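PDB 3AII: glutamate--tRNA ligase, which probably activates glutamate with ATP and transfers it to the acceptor end of tRNA(Glu), and belongs to the non-discriminating archaeal type. Local coordinates for residues C191-P195 with E196-E200; V278-D281 with D282-G286; E164-Q168 with S169-E173. All blocks are in the same frame, centred on the assembly; numbering follows the deposited sequence.

Contact 1: residues C191-P195 with E196-E200. With ZN (zinc ion), chain D.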
# COMPACT_ATOMS: atom_id res chain seq x y z
N CYS A 191 -36.49 14.02 -1.31
CA CYS A 191 -37.37 12.99 -1.84
C CYS A 191 -37.75 12.00 -0.76
O CYS A 191 -36.89 11.37 -0.14
CB CYS A 191 -36.69 12.25 -2.99
SG CYS A 191 -37.76 11.01 -3.75
N THR A 192 -39.06 11.87 -0.56
CA THR A 192 -39.62 10.97 0.44
C THR A 192 -40.24 9.73 -0.21
O THR A 192 -40.91 8.95 0.47
CB THR A 192 -40.70 11.68 1.26
OG1 THR A 192 -41.63 12.33 0.37
CG2 THR A 192 -40.08 12.74 2.18
N CYS A 193 -40.04 9.57 -1.52
CA CYS A 193 -40.57 8.42 -2.25
C CYS A 193 -39.94 7.12 -1.77
O CYS A 193 -38.80 7.11 -1.32
CB CYS A 193 -40.29 8.55 -3.75
SG CYS A 193 -41.19 9.88 -4.59
N ARG A 194 -40.68 6.03 -1.89
CA ARG A 194 -40.10 4.71 -1.69
C ARG A 194 -39.09 4.51 -2.81
O ARG A 194 -39.42 4.72 -3.98
CB ARG A 194 -41.18 3.63 -1.74
CG ARG A 194 -42.35 3.89 -0.80
CD ARG A 194 -41.92 3.89 0.66
NE ARG A 194 -42.81 4.70 1.49
CZ ARG A 194 -42.82 4.69 2.82
NH1 ARG A 194 -42.00 3.90 3.49
NH2 ARG A 194 -43.67 5.47 3.49
N PRO A 195 -37.86 4.11 -2.47
CA PRO A 195 -36.80 3.99 -3.46
C PRO A 195 -37.17 3.23 -4.74
O PRO A 195 -36.77 3.67 -5.82
CB PRO A 195 -35.69 3.29 -2.70
CG PRO A 195 -35.87 3.78 -1.28
CD PRO A 195 -37.36 3.91 -1.09
N GLU A 196 -37.90 2.12 -4.65
CA GLU A 196 -38.23 1.35 -5.85
C GLU A 196 -39.25 2.06 -6.73
O GLU A 196 -39.21 1.96 -7.97
CB GLU A 196 -38.73 -0.06 -5.49
CG GLU A 196 -37.65 -0.96 -4.92
CD GLU A 196 -36.47 -1.12 -5.86
OE1 GLU A 196 -35.34 -1.25 -5.36
OE2 GLU A 196 -36.67 -1.12 -7.09
N GLU A 197 -40.18 2.78 -6.11
CA GLU A 197 -41.16 3.55 -6.86
C GLU A 197 -40.48 4.73 -7.55
O GLU A 197 -40.79 5.06 -8.69
CB GLU A 197 -42.29 4.03 -5.95
CG GLU A 197 -43.64 4.08 -6.66
CD GLU A 197 -44.32 5.43 -6.53
OE1 GLU A 197 -44.57 5.87 -5.39
OE2 GLU A 197 -44.61 6.05 -7.58
N PHE A 198 -39.54 5.37 -6.85
CA PHE A 198 -38.76 6.44 -7.45
C PHE A 198 -37.95 5.92 -8.64
O PHE A 198 -37.86 6.58 -9.68
CB PHE A 198 -37.80 7.09 -6.44
CG PHE A 198 -37.03 8.24 -7.02
CD1 PHE A 198 -35.78 8.03 -7.59
CD2 PHE A 198 -37.58 9.51 -7.05
CE1 PHE A 198 -35.09 9.08 -8.16
CE2 PHE A 198 -36.88 10.56 -7.62
CZ PHE A 198 -35.63 10.35 -8.17
N ARG A 199 -37.35 4.75 -8.47
CA ARG A 199 -36.50 4.19 -9.52
C ARG A 199 -37.31 3.92 -10.79
O ARG A 199 -36.84 4.17 -11.90
CB ARG A 199 -35.85 2.89 -9.03
CG ARG A 199 -34.92 2.24 -10.04
CD ARG A 199 -34.33 0.95 -9.48
NE ARG A 199 -33.51 0.26 -10.47
CZ ARG A 199 -32.79 -0.82 -10.20
NH1 ARG A 199 -32.77 -1.33 -8.98
NH2 ARG A 199 -32.07 -1.40 -11.16
N GLU A 200 -38.53 3.43 -10.62
CA GLU A 200 -39.39 3.14 -11.75
C GLU A 200 -39.69 4.41 -12.55
O GLU A 200 -39.69 4.40 -13.79
CB GLU A 200 -40.69 2.48 -11.28
CG GLU A 200 -41.49 1.81 -12.38
CD GLU A 200 -42.76 1.16 -11.85
OE1 GLU A 200 -43.41 1.76 -10.98
OE2 GLU A 200 -43.10 0.05 -12.32
ZN ZN D . -39.81 11.81 -4.57
O HOH W 1 -43.50 6.43 -2.83
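Helix 195-203 starts with Phe198 N donating to Arg194 O at 2.9 Å and a nearly straight 168°, followed by Arg199 N to Pro195 O. Arg194 is the N-cap. Just before it, Cys191 and Cys193 bind a zinc ion; the Cys193 SG to zinc distance is 2.4 Å. Cys208 and Cys210 complete the four-cysteine site. Phe198 points its ring back at this site. Chi1 of -177° turns the Phe198 ring toward the zinc, and its CD2 comes to 3.6 Å from Cys191 SG. The sulfur lies oblique to the ring, 4.5 Å from its centroid. Phe198 CB meets Cys193 CB at 3.9 Å, so one residue of the first helical turn touches both cysteines. Arg236 adds a cation-pi contact to the same ring. Glu197 takes the N3 place, and its OE1 reaches Arg194 N only through a water. This water accepts from Arg194 N and donates to Glu197 OE1 at 2.8 Å. Cys193 N also donates to Cys191 SG at 3.5 Å. That N-H would probably offset part of the negative charge on a zinc-bound thiolate, while the Phe198 ring gives the same sulfur an apolar neighbour.

Contact 2: residues V278-D281 with D282-G286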
# COMPACT_ATOMS: atom_id res chain seq x y z
N VAL A 278 -17.27 15.65 -1.98
CA VAL A 278 -16.05 15.84 -2.77
C VAL A 278 -16.13 17.16 -3.56
O VAL A 278 -15.19 17.97 -3.55
CB VAL A 278 -15.78 14.64 -3.71
CG1 VAL A 278 -14.74 14.99 -4.77
CG2 VAL A 278 -15.33 13.44 -2.91
N ALA A 279 -17.25 17.38 -4.24
CA ALA A 279 -17.42 18.60 -5.03
C ALA A 279 -17.38 19.84 -4.15
O ALA A 279 -16.70 20.82 -4.47
CB ALA A 279 -18.73 18.56 -5.80
N VAL A 280 -18.11 19.82 -3.04
CA VAL A 280 -18.12 20.96 -2.13
C VAL A 280 -16.70 21.25 -1.60
O VAL A 280 -16.25 22.41 -1.57
CB VAL A 280 -19.12 20.74 -0.96
CG1 VAL A 280 -18.93 21.82 0.11
CG2 VAL A 280 -20.57 20.77 -1.47
N ASP A 281 -15.99 20.20 -1.20
CA ASP A 281 -14.66 20.39 -0.62
C ASP A 281 -13.63 20.76 -1.67
O ASP A 281 -12.78 21.61 -1.41
CB ASP A 281 -14.24 19.15 0.16
CG ASP A 281 -15.00 19.02 1.47
OD1 ASP A 281 -15.69 19.99 1.85
OD2 ASP A 281 -14.90 17.95 2.09
N ASP A 282 -13.71 20.17 -2.85
CA ASP A 282 -12.78 20.56 -3.92
C ASP A 282 -12.95 22.05 -4.20
O ASP A 282 -11.97 22.78 -4.38
CB ASP A 282 -13.01 19.74 -5.19
CG ASP A 282 -12.36 18.37 -5.14
OD1 ASP A 282 -11.53 18.12 -4.24
OD2 ASP A 282 -12.67 17.54 -6.02
N HIS A 283 -14.19 22.53 -4.23
CA HIS A 283 -14.40 23.94 -4.52
C HIS A 283 -13.92 24.82 -3.39
O HIS A 283 -13.19 25.77 -3.61
CB HIS A 283 -15.87 24.26 -4.79
CG HIS A 283 -16.14 25.73 -4.89
ND1 HIS A 283 -15.81 26.47 -6.00
CD2 HIS A 283 -16.68 26.60 -4.00
CE1 HIS A 283 -16.14 27.74 -5.80
NE2 HIS A 283 -16.69 27.83 -4.60
N LEU A 284 -14.35 24.51 -2.17
CA LEU A 284 -14.04 25.42 -1.06
C LEU A 284 -12.56 25.45 -0.71
O LEU A 284 -12.07 26.50 -0.24
CB LEU A 284 -14.88 25.10 0.19
CG LEU A 284 -16.38 25.34 0.07
CD1 LEU A 284 -17.09 24.78 1.32
CD2 LEU A 284 -16.69 26.82 -0.12
N LEU A 285 -11.87 24.34 -0.92
CA LEU A 285 -10.44 24.26 -0.61
C LEU A 285 -9.60 24.77 -1.75
O LEU A 285 -8.38 24.81 -1.64
CB LEU A 285 -10.05 22.82 -0.28
CG LEU A 285 -10.77 22.30 0.96
CD1 LEU A 285 -10.52 20.80 1.12
CD2 LEU A 285 -10.31 23.05 2.20
N GLY A 286 -10.24 25.13 -2.85
CA GLY A 286 -9.53 25.64 -4.02
C GLY A 286 -8.75 24.64 -4.87
O GLY A 286 -7.78 25.02 -5.54
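Val278 and Asp282 lie one turn apart on helix 274-284, side by side and pointing the same way. Their backbones join through Asp282 N to Val278 O, at 2.7 Å. The Asp282 side chain can be followed outward from there. CB sits 3.3 Å from Val278 O. The next atom, CG, is beside the backbone N (chi1 -80°), which folds the carboxylate back along the preceding turn and leaves CG also 3.3 Å from Val278 O. At the tip, OD2 rests against a methyl, Val278 CG1, at 3.5 Å. The same OD2 forms a salt bridge with Arg100, and OD1 forms one with Arg134. These arginines come from strands 98-101 and 130-135 of the parallel sheet, so the carboxylate ties the helix to two strands.

Val280 and Leu284 repeat the side-by-side arrangement with apolar groups: Val280 CG1 meets Leu284 CD1 at 3.7 Å. Leu285 CB and CG each come to 3.2 Å from Asp281 O, while the Asp281 carboxylate is bound by Tyr175, Gln168 and Arg171. The helix closes in a Schellman motif. Gly286 takes positive phi (74°), and its N donates to His283 O.

A leucine in place of Asp282 would remove the carboxylate shared by Arg100 and Arg134, and is likely to leave both positive charges without their mate and the helix less firmly held to the sheet. Two buried carboxylates stand here near the C-terminal end of a helix, where the helix dipole would tend to disfavour negative charge. The arginines that bridge each of them probably compensate for this.

Contact 3: residues E164-Q168 with S169-E173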
# COMPACT_ATOMS: atom_id res chain seq x y z
N GLU A 164 -1.92 21.06 3.93
CA GLU A 164 -3.12 21.22 4.76
C GLU A 164 -3.70 19.85 4.98
O GLU A 164 -3.63 18.99 4.10
CB GLU A 164 -4.18 22.04 4.04
CG GLU A 164 -3.96 23.51 4.08
CD GLU A 164 -5.19 24.35 3.71
OE1 GLU A 164 -6.34 23.83 3.58
OE2 GLU A 164 -4.99 25.56 3.60
N THR A 165 -4.27 19.65 6.17
CA THR A 165 -4.98 18.41 6.48
C THR A 165 -6.41 18.79 6.86
O THR A 165 -6.62 19.65 7.73
CB THR A 165 -4.36 17.63 7.65
OG1 THR A 165 -3.05 17.16 7.29
CG2 THR A 165 -5.20 16.41 7.98
N VAL A 166 -7.38 18.15 6.21
CA VAL A 166 -8.78 18.46 6.41
C VAL A 166 -9.49 17.14 6.68
O VAL A 166 -9.17 16.14 6.04
CB VAL A 166 -9.38 19.12 5.14
CG1 VAL A 166 -10.89 19.26 5.26
CG2 VAL A 166 -8.73 20.47 4.90
N ILE A 167 -10.39 17.12 7.66
CA ILE A 167 -11.12 15.88 7.95
C ILE A 167 -12.61 16.12 7.71
O ILE A 167 -13.20 17.05 8.25
CB ILE A 167 -10.87 15.41 9.40
CG1 ILE A 167 -9.38 15.10 9.62
CG2 ILE A 167 -11.68 14.14 9.71
CD1 ILE A 167 -9.04 14.87 11.09
N GLN A 168 -13.23 15.30 6.87
CA GLN A 168 -14.60 15.61 6.45
C GLN A 168 -15.63 15.58 7.57
O GLN A 168 -16.60 16.34 7.53
CB GLN A 168 -15.04 14.73 5.27
CG GLN A 168 -14.31 15.08 3.98
CD GLN A 168 -14.94 14.43 2.76
OE1 GLN A 168 -15.30 13.26 2.80
NE2 GLN A 168 -15.08 15.19 1.68
N SER A 169 -15.41 14.75 8.58
CA SER A 169 -16.39 14.68 9.66
C SER A 169 -16.36 15.94 10.53
O SER A 169 -17.26 16.16 11.33
CB SER A 169 -16.20 13.42 10.52
OG SER A 169 -14.92 13.39 11.11
N ASP A 170 -15.35 16.79 10.34
CA ASP A 170 -15.32 18.09 11.01
C ASP A 170 -16.14 19.12 10.25
O ASP A 170 -16.31 20.26 10.71
CB ASP A 170 -13.89 18.63 11.09
CG ASP A 170 -13.07 18.00 12.19
OD1 ASP A 170 -11.83 17.96 12.03
OD2 ASP A 170 -13.65 17.57 13.21
N ARG A 171 -16.61 18.74 9.06
CA ARG A 171 -17.22 19.68 8.13
C ARG A 171 -18.72 19.49 7.94
O ARG A 171 -19.29 20.03 6.99
CB ARG A 171 -16.50 19.62 6.77
CG ARG A 171 -15.02 20.04 6.86
CD ARG A 171 -14.24 19.83 5.56
NE ARG A 171 -14.76 20.59 4.42
CZ ARG A 171 -14.49 21.87 4.18
NH1 ARG A 171 -13.72 22.57 5.02
NH2 ARG A 171 -15.01 22.47 3.12
N MET A 172 -19.37 18.75 8.83
CA MET A 172 -20.80 18.46 8.61
C MET A 172 -21.65 19.71 8.39
O MET A 172 -22.50 19.74 7.49
CB MET A 172 -21.37 17.59 9.75
CG MET A 172 -20.58 16.32 9.99
SD MET A 172 -20.69 15.20 8.59
CE MET A 172 -22.45 14.91 8.61
N GLU A 173 -21.46 20.76 9.20
CA GLU A 173 -22.27 21.97 9.05
C GLU A 173 -22.03 22.66 7.72
O GLU A 173 -22.89 23.36 7.20
CB GLU A 173 -22.05 22.93 10.23
CG GLU A 173 -22.43 22.31 11.56
CD GLU A 173 -23.94 22.10 11.69
OE1 GLU A 173 -24.70 22.76 10.95
OE2 GLU A 173 -24.34 21.27 12.53
O HOH W 2 -10.44 19.04 9.75
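At the end of strand 164-167, an outermost strand of the parallel sheet, Val166 and Ile167 pack against the turn that leads into helix 172-184. Val166 CG1 comes to 3.4 Å from Arg171 CD, and the two side chains cross obliquely. The arginine chain runs out past Ile167 O, and its extended chi2 sets CD beside the valine methyl. The bend at chi3 (60°) then turns NE and the guanidinium off toward Asp281.

The chain turns through a short 3-10 segment. Asp170 N donates to Ile167 O at 3.0 Å, and Arg171 N to Gln168 O at 2.8 Å. Both donors stand above the plane of the carbonyl they bind, by 48° and 58°. Arg171 is then the N-cap of the helix. This is a strand-to-helix connection of the Rossmann-type catalytic domain found in class I synthetases, and strand 164-167 pairs there with strand 130-135.

Ile167 touches two polar side chains of the turn. Its CG2 methyl meets Ser169 OG at 3.6 Å, and its CB meets Asp170 OD1 at 3.8 Å. Ser169 OG is itself hydrogen-bonded to Asp137 and to Arg263, which also makes a salt bridge with Asp170 OD2. Asp170 OD1 also takes a bond from a water. The water accepts from Ile167 N at 2.8 Å and donates to Asp170 OD1 at 2.9 Å, so it bridges the last residue of the strand to the side chain three residues on.

Contacts 2 and 3 are neighbours, with centres 11 Å apart. Both hold on to strand 130-135: contact 3 through backbone pairing, contact 2 through side chains. They touch directly. Asp281 joins the two contacts, and Leu285 CD2 packs on Val166 CG2 at 4.0 Å. Contact 2 is the buried one and relies on ion pairs and apolar packing. Contact 3 is partly buried and includes a water bridge. Contact 1 stands apart, about 17 Å from either at the nearest atoms. It follows an outer strand of the antiparallel sheet, is largely at the surface, with Cys191 and Phe198 buried, and is built round a zinc ion.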